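Methyltransferase-like protein (Saccharopolyspora spinosa, PDB 4PNE) catalyses a [4+2] cycloaddition in spinosyn biosynthesis, on a fold resembling that of S-adenosylmethionine-dependent methyltransferases. Local coordinates at residues 280-283 with 284-287; 228-232 with 233-237. One frame throughout, in Å; residues are numbered along the deposited sequence.

Contact 1 (280-283 with 284-287)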
loop_
_atom_site.group_PDB
_atom_site.type_symbol
_atom_site.label_atom_id
_atom_site.label_comp_id
_atom_site.label_asym_id
_atom_site.label_seq_id
_atom_site.Cartn_x
_atom_site.Cartn_y
_atom_site.Cartn_z
ATOM N N VAL A 280 6.567 14.845 6.595
ATOM C CA VAL A 280 7.383 13.656 6.814
ATOM C C VAL A 280 8.583 14.030 7.673
ATOM O O VAL A 280 8.902 13.353 8.647
ATOM C CB VAL A 280 7.838 13.032 5.473
ATOM C CG1 VAL A 280 8.875 11.941 5.666
ATOM C CG2 VAL A 280 6.632 12.505 4.723
ATOM N N CYS A 281 9.236 15.138 7.358
ATOM C CA CYS A 281 10.413 15.487 8.140
ATOM C C CYS A 281 10.055 15.951 9.554
ATOM O O CYS A 281 10.915 15.969 10.425
ATOM C CB CYS A 281 11.223 16.543 7.406
ATOM S SG CYS A 281 12.132 15.817 5.996
ATOM N N ASP A 282 8.796 16.320 9.767
ATOM C CA ASP A 282 8.277 16.641 11.090
ATOM C C ASP A 282 7.808 15.393 11.855
ATOM O O ASP A 282 7.088 15.528 12.838
ATOM C CB ASP A 282 7.112 17.633 10.959
ATOM C CG ASP A 282 6.942 18.551 12.177
ATOM O OD1 ASP A 282 7.917 18.845 12.906
ATOM O OD2 ASP A 282 5.798 18.999 12.391
ATOM N N TYR A 283 8.256 14.198 11.452
ATOM C CA TYR A 283 7.736 12.948 12.046
ATOM C C TYR A 283 7.885 12.883 13.567
ATOM O O TYR A 283 7.159 12.176 14.221
ATOM C CB TYR A 283 8.420 11.713 11.432
ATOM C CG TYR A 283 9.841 11.556 11.885
ATOM C CD1 TYR A 283 10.158 10.792 12.995
ATOM C CD2 TYR A 283 10.864 12.221 11.240
ATOM C CE1 TYR A 283 11.465 10.665 13.425
ATOM C CE2 TYR A 283 12.167 12.111 11.669
ATOM C CZ TYR A 283 12.462 11.329 12.767
ATOM O OH TYR A 283 13.767 11.217 13.200
ATOM N N GLU A 284 8.846 13.589 14.146
ATOM C CA GLU A 284 8.999 13.517 15.597
ATOM C C GLU A 284 7.775 14.022 16.333
ATOM O O GLU A 284 7.562 13.647 17.496
ATOM C CB GLU A 284 10.245 14.296 16.057
ATOM C CG GLU A 284 11.545 13.528 15.793
ATOM C CD GLU A 284 12.748 14.132 16.479
ATOM O OE1 GLU A 284 12.712 15.344 16.793
ATOM O OE2 GLU A 284 13.739 13.392 16.672
ATOM N N LYS A 285 6.962 14.860 15.704
ATOM C CA LYS A 285 5.758 15.347 16.385
ATOM C C LYS A 285 4.652 14.301 16.513
ATOM O O LYS A 285 3.788 14.448 17.357
ATOM C CB LYS A 285 5.181 16.564 15.664
ATOM C CG LYS A 285 6.139 17.723 15.500
ATOM C CD LYS A 285 6.466 18.394 16.819
ATOM C CE LYS A 285 7.404 19.582 16.595
ATOM N NZ LYS A 285 7.576 20.432 17.796
ATOM N N TYR A 286 4.682 13.228 15.723
ATOM C CA TYR A 286 3.548 12.301 15.734
ATOM C C TYR A 286 3.859 10.834 15.546
ATOM O O TYR A 286 3.013 10.008 15.877
ATOM C CB TYR A 286 2.538 12.702 14.649
ATOM C CG TYR A 286 3.140 12.733 13.263
ATOM C CD1 TYR A 286 3.760 13.869 12.799
ATOM C CD2 TYR A 286 3.119 11.618 12.436
ATOM C CE1 TYR A 286 4.357 13.907 11.533
ATOM C CE2 TYR A 286 3.703 11.642 11.183
ATOM C CZ TYR A 286 4.326 12.785 10.731
ATOM O OH TYR A 286 4.911 12.809 9.466
ATOM N N ALA A 287 5.011 10.484 14.980
ATOM C CA ALA A 287 5.235 9.112 14.533
ATOM C C ALA A 287 5.238 8.108 15.699
ATOM O O ALA A 287 4.971 6.907 15.518
ATOM C CB ALA A 287 6.525 9.021 13.778
HETATM O O HOH W 1 10.666 15.520 13.105
#

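Contact 2 (228-232 with 233-237)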
loop_
_atom_site.group_PDB
_atom_site.type_symbol
_atom_site.label_atom_id
_atom_site.label_comp_id
_atom_site.label_asym_id
_atom_site.label_seq_id
_atom_site.Cartn_x
_atom_site.Cartn_y
_atom_site.Cartn_z
ATOM N N GLU A 228 -12.639 -4.488 11.813
ATOM C CA GLU A 228 -14.076 -4.470 11.900
ATOM C C GLU A 228 -14.739 -4.099 10.552
ATOM O O GLU A 228 -15.761 -4.669 10.175
ATOM C CB GLU A 228 -14.508 -3.537 13.018
ATOM C CG GLU A 228 -15.975 -3.645 13.339
ATOM C CD GLU A 228 -16.462 -5.094 13.528
ATOM O OE1 GLU A 228 -15.711 -5.921 14.096
ATOM O OE2 GLU A 228 -17.601 -5.393 13.105
ATOM N N SER A 229 -14.157 -3.165 9.795
ATOM C CA SER A 229 -14.630 -2.910 8.443
ATOM C C SER A 229 -14.514 -4.126 7.518
ATOM O O SER A 229 -15.405 -4.398 6.721
ATOM C CB SER A 229 -13.863 -1.720 7.862
ATOM O OG SER A 229 -14.354 -0.509 8.448
ATOM N N LEU A 230 -13.405 -4.855 7.598
ATOM C CA LEU A 230 -13.244 -6.062 6.779
ATOM C C LEU A 230 -14.289 -7.112 7.118
ATOM O O LEU A 230 -14.932 -7.665 6.220
ATOM C CB LEU A 230 -11.853 -6.643 6.976
ATOM C CG LEU A 230 -10.673 -5.838 6.422
ATOM C CD1 LEU A 230 -9.367 -6.427 6.915
ATOM C CD2 LEU A 230 -10.699 -5.847 4.898
ATOM N N ARG A 231 -14.463 -7.374 8.420
ATOM C CA ARG A 231 -15.474 -8.334 8.879
ATOM C C ARG A 231 -16.865 -7.940 8.448
ATOM O O ARG A 231 -17.643 -8.776 7.998
ATOM C CB ARG A 231 -15.462 -8.458 10.401
ATOM C CG ARG A 231 -14.377 -9.332 10.940
ATOM C CD ARG A 231 -14.719 -9.800 12.355
ATOM N NE ARG A 231 -13.790 -10.825 12.834
ATOM C CZ ARG A 231 -12.665 -10.589 13.511
ATOM N NH1 ARG A 231 -12.289 -9.343 13.798
ATOM N NH2 ARG A 231 -11.906 -11.612 13.892
ATOM N N ALA A 232 -17.194 -6.674 8.639
ATOM C CA ALA A 232 -18.514 -6.165 8.338
ATOM C C ALA A 232 -18.850 -6.343 6.858
ATOM O O ALA A 232 -20.019 -6.550 6.499
ATOM C CB ALA A 232 -18.614 -4.715 8.739
ATOM N N ALA A 233 -17.830 -6.312 5.999
ATOM C CA ALA A 233 -18.052 -6.453 4.579
ATOM C C ALA A 233 -18.333 -7.903 4.190
ATOM O O ALA A 233 -18.865 -8.154 3.114
ATOM C CB ALA A 233 -16.845 -5.937 3.810
ATOM N N GLY A 234 -17.958 -8.851 5.053
ATOM C CA GLY A 234 -18.139 -10.269 4.774
ATOM C C GLY A 234 -16.855 -11.095 4.794
ATOM O O GLY A 234 -16.881 -12.305 4.577
ATOM N N PHE A 235 -15.711 -10.461 5.056
ATOM C CA PHE A 235 -14.485 -11.237 5.136
ATOM C C PHE A 235 -14.413 -12.052 6.425
ATOM O O PHE A 235 -14.901 -11.594 7.467
ATOM C CB PHE A 235 -13.276 -10.328 5.073
ATOM C CG PHE A 235 -12.937 -9.872 3.690
ATOM C CD1 PHE A 235 -12.161 -10.659 2.864
ATOM C CD2 PHE A 235 -13.358 -8.641 3.230
ATOM C CE1 PHE A 235 -11.837 -10.233 1.598
ATOM C CE2 PHE A 235 -13.021 -8.218 1.953
ATOM C CZ PHE A 235 -12.264 -9.007 1.156
ATOM N N GLU A 236 -13.820 -13.238 6.342
ATOM C CA GLU A 236 -13.283 -13.947 7.514
ATOM C C GLU A 236 -11.872 -13.453 7.815
ATOM O O GLU A 236 -11.020 -13.441 6.937
ATOM C CB GLU A 236 -13.195 -15.456 7.287
ATOM C CG GLU A 236 -14.430 -16.131 6.825
ATOM C CD GLU A 236 -14.158 -17.590 6.491
ATOM O OE1 GLU A 236 -13.028 -18.066 6.775
ATOM O OE2 GLU A 236 -15.058 -18.244 5.933
ATOM N N ILE A 237 -11.600 -13.080 9.049
ATOM C CA ILE A 237 -10.259 -12.700 9.410
ATOM C C ILE A 237 -9.458 -13.941 9.719
ATOM O O ILE A 237 -9.850 -14.756 10.585
ATOM C CB ILE A 237 -10.245 -11.757 10.624
ATOM C CG1 ILE A 237 -11.190 -10.568 10.408
ATOM C CG2 ILE A 237 -8.839 -11.303 10.912
ATOM C CD1 ILE A 237 -10.858 -9.726 9.196
HETATM O O HOH W 2 -13.578 -13.417 11.209
#

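Contact 1 (280-283 with 284-287)
Glu284 crosses its neighbour obliquely, its CG lying over one face of the Tyr283 ring, 4.1 Å from the centroid and displaced toward CE1 and CZ. This CH-pi contact covers the aromatic surface with aliphatic carbon, while the carboxylate, its plane 68° from the ring, runs on toward the hydroxyl end. Tyr283 can receive it because its CG sits between the backbone N and the carbonyl carbon (chi1 72°), which also sets Glu284 N over the ring. The segment is the turn leaving helix 271-281, on the way to strand 290-298, next to edge strand 236-242 in the methyltransferase-like sheet. Tyr283 O accepts two backbone bonds in this turn: Ala287 N comes almost straight down the C=O direction at 2.8 Å, whereas Tyr286 N, 3.1 Å away, stands above the carbonyl plane. The small Ala287 lets its CB approach to 4.0 Å from Tyr283 CB. Lys285 N bonds to Asp282 O at 2.9 Å, and aliphatic Lys285 CG lies beside the Asp282 carboxylate, whose OD1 stays 5.2 Å from Lys285 NZ. The Tyr286 ring turns back under Tyr283 O, and the hydroxyl of this buried residue bonds to Ala279 O. Water 1 joins Cys281 O, 2.7 Å away, to Glu284 N.

Contact 2 (228-232 with 233-237)
With CG beside its own backbone N (chi1 -80°) and the chain extended from there to NE, Arg231 reaches obliquely back toward the start of the helix, where its guanidinium meets Ile237. Ile237 meets it with CG1, likewise placed beside the backbone N (chi1 -52°), and the two side chains cross at about a right angle. Along the chain between these two residues, helix 223-233 ends in a Schellman motif and the chain turns directly into strand 236-242, an outermost strand of the mixed sheet. Gly234 makes the reversal with a positive phi of 122°, a conformation that suits glycine because a CB here would press against the preceding carbonyl oxygen. The closing bonds run back into the last turn: Phe235 N to Leu230 O at 3.1 Å, and Gly234 N to Arg231 O at 3.0 Å, the latter donor standing above the carbonyl plane. Leu230 O also lies in the plane of the Phe235 ring, at its edge. Leu230 and Phe235 suit the inner side, where CD2 of one meets CD2 of the other at 4.2 Å and both pack on Ile180 of helix 176-186 and Leu193 of strand 191-200. Ile237 CD1 touches Leu230 CB at 3.9 Å, joining the arginine side to this buried group. The long arginine suits the exposed side, its aliphatic CG lying against Ile237 and its polar end in reach of water. Water 2 accepts from both Arg231 NE and Ile237 N, and Ile237 CG1 sits over the centre of the guanidinium, 3.4 Å from Arg231 CZ.

Both contacts are places where a helix ends and the chain heads for one of two adjacent strands at one side of the sheet: contact 2 passes directly into 236-242 at the margin, contact 1 leads by a loop to 290-298, which runs antiparallel to its neighbours on both sides. They do not touch; their centres are 32 Å apart, and their nearest atoms about 21 Å. Neither forms the cofactor site. From contact 1, the Val280 side chain is about 12 Å from the bound S-adenosyl-L-homocysteine and about 5 Å from a malonate ion, probably from the crystallisation liquor. From contact 2, the Phe235 side chain is about 11 Å from that of Ala151, which binds S-adenosyl-L-homocysteine.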